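Local coordinates for protein 4-hydroxy-3-methylbut-2-enyl diphosphate reductase, apicoplast (Plasmodium falciparum, PDB 4N7B) that catalyses the last step of the MEP pathway, reducing 4-hydroxy-3-methylbut-2-enyl diphosphate to isopentenyl and dimethylallyl diphosphate with an iron-sulfur cluster, at residues 333-338 with 354-359. Sequence-based numbering, arbitrary orientation.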
loop_
_atom_site.group_PDB
_atom_site.type_symbol
_atom_site.label_atom_id
_atom_site.label_comp_id
_atom_site.label_asym_id
_atom_site.label_seq_id
_atom_site.Cartn_x
_atom_site.Cartn_y
_atom_site.Cartn_z
ATOM N N TYR A 333 15.186 -13.468 -18.317
ATOM C CA TYR A 333 15.139 -13.947 -16.951
ATOM C C TYR A 333 13.753 -14.508 -16.707
ATOM O O TYR A 333 12.778 -14.032 -17.276
ATOM C CB TYR A 333 15.316 -12.800 -15.963
ATOM C CG TYR A 333 16.725 -12.314 -15.729
ATOM C CD1 TYR A 333 17.426 -11.626 -16.711
ATOM C CD2 TYR A 333 17.332 -12.488 -14.495
ATOM C CE1 TYR A 333 18.695 -11.153 -16.475
ATOM C CE2 TYR A 333 18.604 -12.024 -14.249
ATOM C CZ TYR A 333 19.283 -11.346 -15.236
ATOM O OH TYR A 333 20.566 -10.886 -14.985
ATOM N N ASP A 334 13.648 -15.500 -15.842
ATOM C CA ASP A 334 12.347 -15.832 -15.310
ATOM C C ASP A 334 12.238 -15.024 -14.045
ATOM O O ASP A 334 13.245 -14.726 -13.415
ATOM C CB ASP A 334 12.204 -17.322 -15.030
ATOM C CG ASP A 334 11.456 -18.046 -16.136
ATOM O OD1 ASP A 334 11.715 -17.746 -17.321
ATOM O OD2 ASP A 334 10.600 -18.902 -15.821
ATOM N N ILE A 335 11.022 -14.655 -13.675
ATOM C CA ILE A 335 10.836 -13.730 -12.578
ATOM C C ILE A 335 10.065 -14.352 -11.436
ATOM O O ILE A 335 8.996 -14.921 -11.648
ATOM C CB ILE A 335 10.098 -12.480 -13.049
ATOM C CG1 ILE A 335 11.094 -11.510 -13.698
ATOM C CG2 ILE A 335 9.444 -11.776 -11.876
ATOM C CD1 ILE A 335 10.891 -11.342 -15.148
ATOM N N ILE A 336 10.606 -14.241 -10.226
ATOM C CA ILE A 336 9.899 -14.711 -9.041
ATOM C C ILE A 336 9.287 -13.519 -8.334
ATOM O O ILE A 336 9.986 -12.595 -7.964
ATOM C CB ILE A 336 10.808 -15.455 -8.058
ATOM C CG1 ILE A 336 10.998 -16.912 -8.478
ATOM C CG2 ILE A 336 10.146 -15.543 -6.710
ATOM C CD1 ILE A 336 11.771 -17.104 -9.716
ATOM N N LEU A 337 7.975 -13.552 -8.152
ATOM C CA LEU A 337 7.246 -12.445 -7.559
ATOM C C LEU A 337 6.754 -12.854 -6.182
ATOM O O LEU A 337 5.829 -13.646 -6.078
ATOM C CB LEU A 337 6.051 -12.090 -8.439
ATOM C CG LEU A 337 5.051 -11.064 -7.889
ATOM C CD1 LEU A 337 5.757 -9.864 -7.316
ATOM C CD2 LEU A 337 4.111 -10.640 -8.997
ATOM N N ILE A 338 7.385 -12.339 -5.130
ATOM C CA ILE A 338 6.961 -12.652 -3.763
ATOM C C ILE A 338 5.814 -11.730 -3.350
ATOM O O ILE A 338 5.974 -10.520 -3.290
ATOM C CB ILE A 338 8.114 -12.439 -2.775
ATOM C CG1 ILE A 338 9.366 -13.173 -3.260
ATOM C CG2 ILE A 338 7.712 -12.919 -1.403
ATOM C CD1 ILE A 338 10.564 -13.020 -2.349
ATOM N N PRO A 354 3.464 -12.493 -17.707
ATOM C CA PRO A 354 2.728 -13.616 -17.110
ATOM C C PRO A 354 3.313 -15.001 -17.438
ATOM O O PRO A 354 3.248 -15.908 -16.606
ATOM C CB PRO A 354 1.323 -13.470 -17.713
ATOM C CG PRO A 354 1.531 -12.735 -19.001
ATOM C CD PRO A 354 2.695 -11.819 -18.770
ATOM N N HIS A 355 3.888 -15.159 -18.621
ATOM C CA HIS A 355 4.339 -16.476 -19.062
ATOM C C HIS A 355 5.713 -16.832 -18.514
ATOM O O HIS A 355 6.136 -17.974 -18.628
ATOM C CB HIS A 355 4.348 -16.558 -20.591
ATOM C CG HIS A 355 3.000 -16.353 -21.209
ATOM N ND1 HIS A 355 1.825 -16.713 -20.576
ATOM C CD2 HIS A 355 2.633 -15.819 -22.396
ATOM C CE1 HIS A 355 0.802 -16.408 -21.345
ATOM N NE2 HIS A 355 1.263 -15.862 -22.460
ATOM N N CYS A 356 6.405 -15.865 -17.912
ATOM C CA CYS A 356 7.718 -16.146 -17.345
ATOM C C CYS A 356 7.810 -15.686 -15.888
ATOM O O CYS A 356 8.900 -15.570 -15.338
ATOM C CB CYS A 356 8.828 -15.518 -18.198
ATOM S SG CYS A 356 8.800 -13.726 -18.173
ATOM N N THR A 357 6.664 -15.448 -15.257
ATOM C CA THR A 357 6.647 -15.058 -13.853
ATOM C C THR A 357 6.047 -16.165 -12.976
ATOM O O THR A 357 5.170 -16.925 -13.408
ATOM C CB THR A 357 5.881 -13.734 -13.621
ATOM O OG1 THR A 357 6.522 -12.670 -14.336
ATOM C CG2 THR A 357 5.857 -13.385 -12.138
ATOM N N HIS A 358 6.549 -16.261 -11.750
ATOM C CA HIS A 358 6.090 -17.260 -10.793
ATOM C C HIS A 358 5.857 -16.620 -9.450
ATOM O O HIS A 358 6.778 -16.091 -8.839
ATOM C CB HIS A 358 7.140 -18.351 -10.662
ATOM C CG HIS A 358 7.634 -18.852 -11.981
ATOM N ND1 HIS A 358 7.302 -20.094 -12.476
ATOM C CD2 HIS A 358 8.412 -18.261 -12.921
ATOM C CE1 HIS A 358 7.867 -20.253 -13.662
ATOM N NE2 HIS A 358 8.544 -19.157 -13.955
ATOM N N ILE A 359 4.624 -16.653 -8.975
ATOM C CA ILE A 359 4.324 -16.010 -7.715
ATOM C C ILE A 359 4.624 -16.922 -6.542
ATOM O O ILE A 359 4.203 -18.069 -6.533
ATOM C CB ILE A 359 2.848 -15.620 -7.644
ATOM C CG1 ILE A 359 2.529 -14.628 -8.759
ATOM C CG2 ILE A 359 2.534 -15.008 -6.273
ATOM C CD1 ILE A 359 1.068 -14.264 -8.857
#
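Ile335 and Leu337 of strand 334-338 pair with Thr357 and Ile359 in a parallel beta ladder at the border of a four-stranded sheet, strand 357-360 forming one edge of the sheet within this chain. The evidence for parallel pairing is a 23° angle between the short strand axes and the alternation of backbone bonds. Ile335 N donates to Cys356 O (2.8 Å), Ile335 O accepts from His358 N (2.8 Å), and Leu337 N donates to His358 O (2.9 Å); Ile335 thus bonds both peptides flanking Thr357, and a Leu337-Val360 backbone bond continues the pattern beyond Ile359. The carbonyl of Ile335 also receives a CA-H...O contact from Thr357 CA at 3.2 Å.

A side-chain bond reinforces the ladder on the face that carries Ile336. His358 NE2 gives its N-H to Asp334 OD2 over 2.8 Å, with 155° at the hydrogen. The oxygen is met on its anti side but from out of the carboxylate plane, and OD2 is tilted a little from the ring plane. With chi1 at -48°, His358 CG sits beside its own backbone N, and the ring reaches back along the strand toward Asp334; Ile335 O lies in plane at its edge. Phe371 packs edge-to-face with this ring.

On the other face, Thr357 lies between two neighbours. Its OG1 is near Ile335 CB and CG2, although its hydrogen bond goes to Ala353 O, while its methyl CG2 meets Leu337 CB at 3.9 Å. Leu337 CD2 approaches Ile359 CG1 more loosely, at 4.3 Å. Helix 344-350 covers this face, Val346 and Thr349 touching Leu337 and Tyr350 touching Thr357 and Ile359. Strand 334-338, that helix and strand 357-360 thus form a classic beta-alpha-beta crossover in one of the three parallel-sheet alpha/beta domains of the IspH fold, which surround the iron-sulfur cluster.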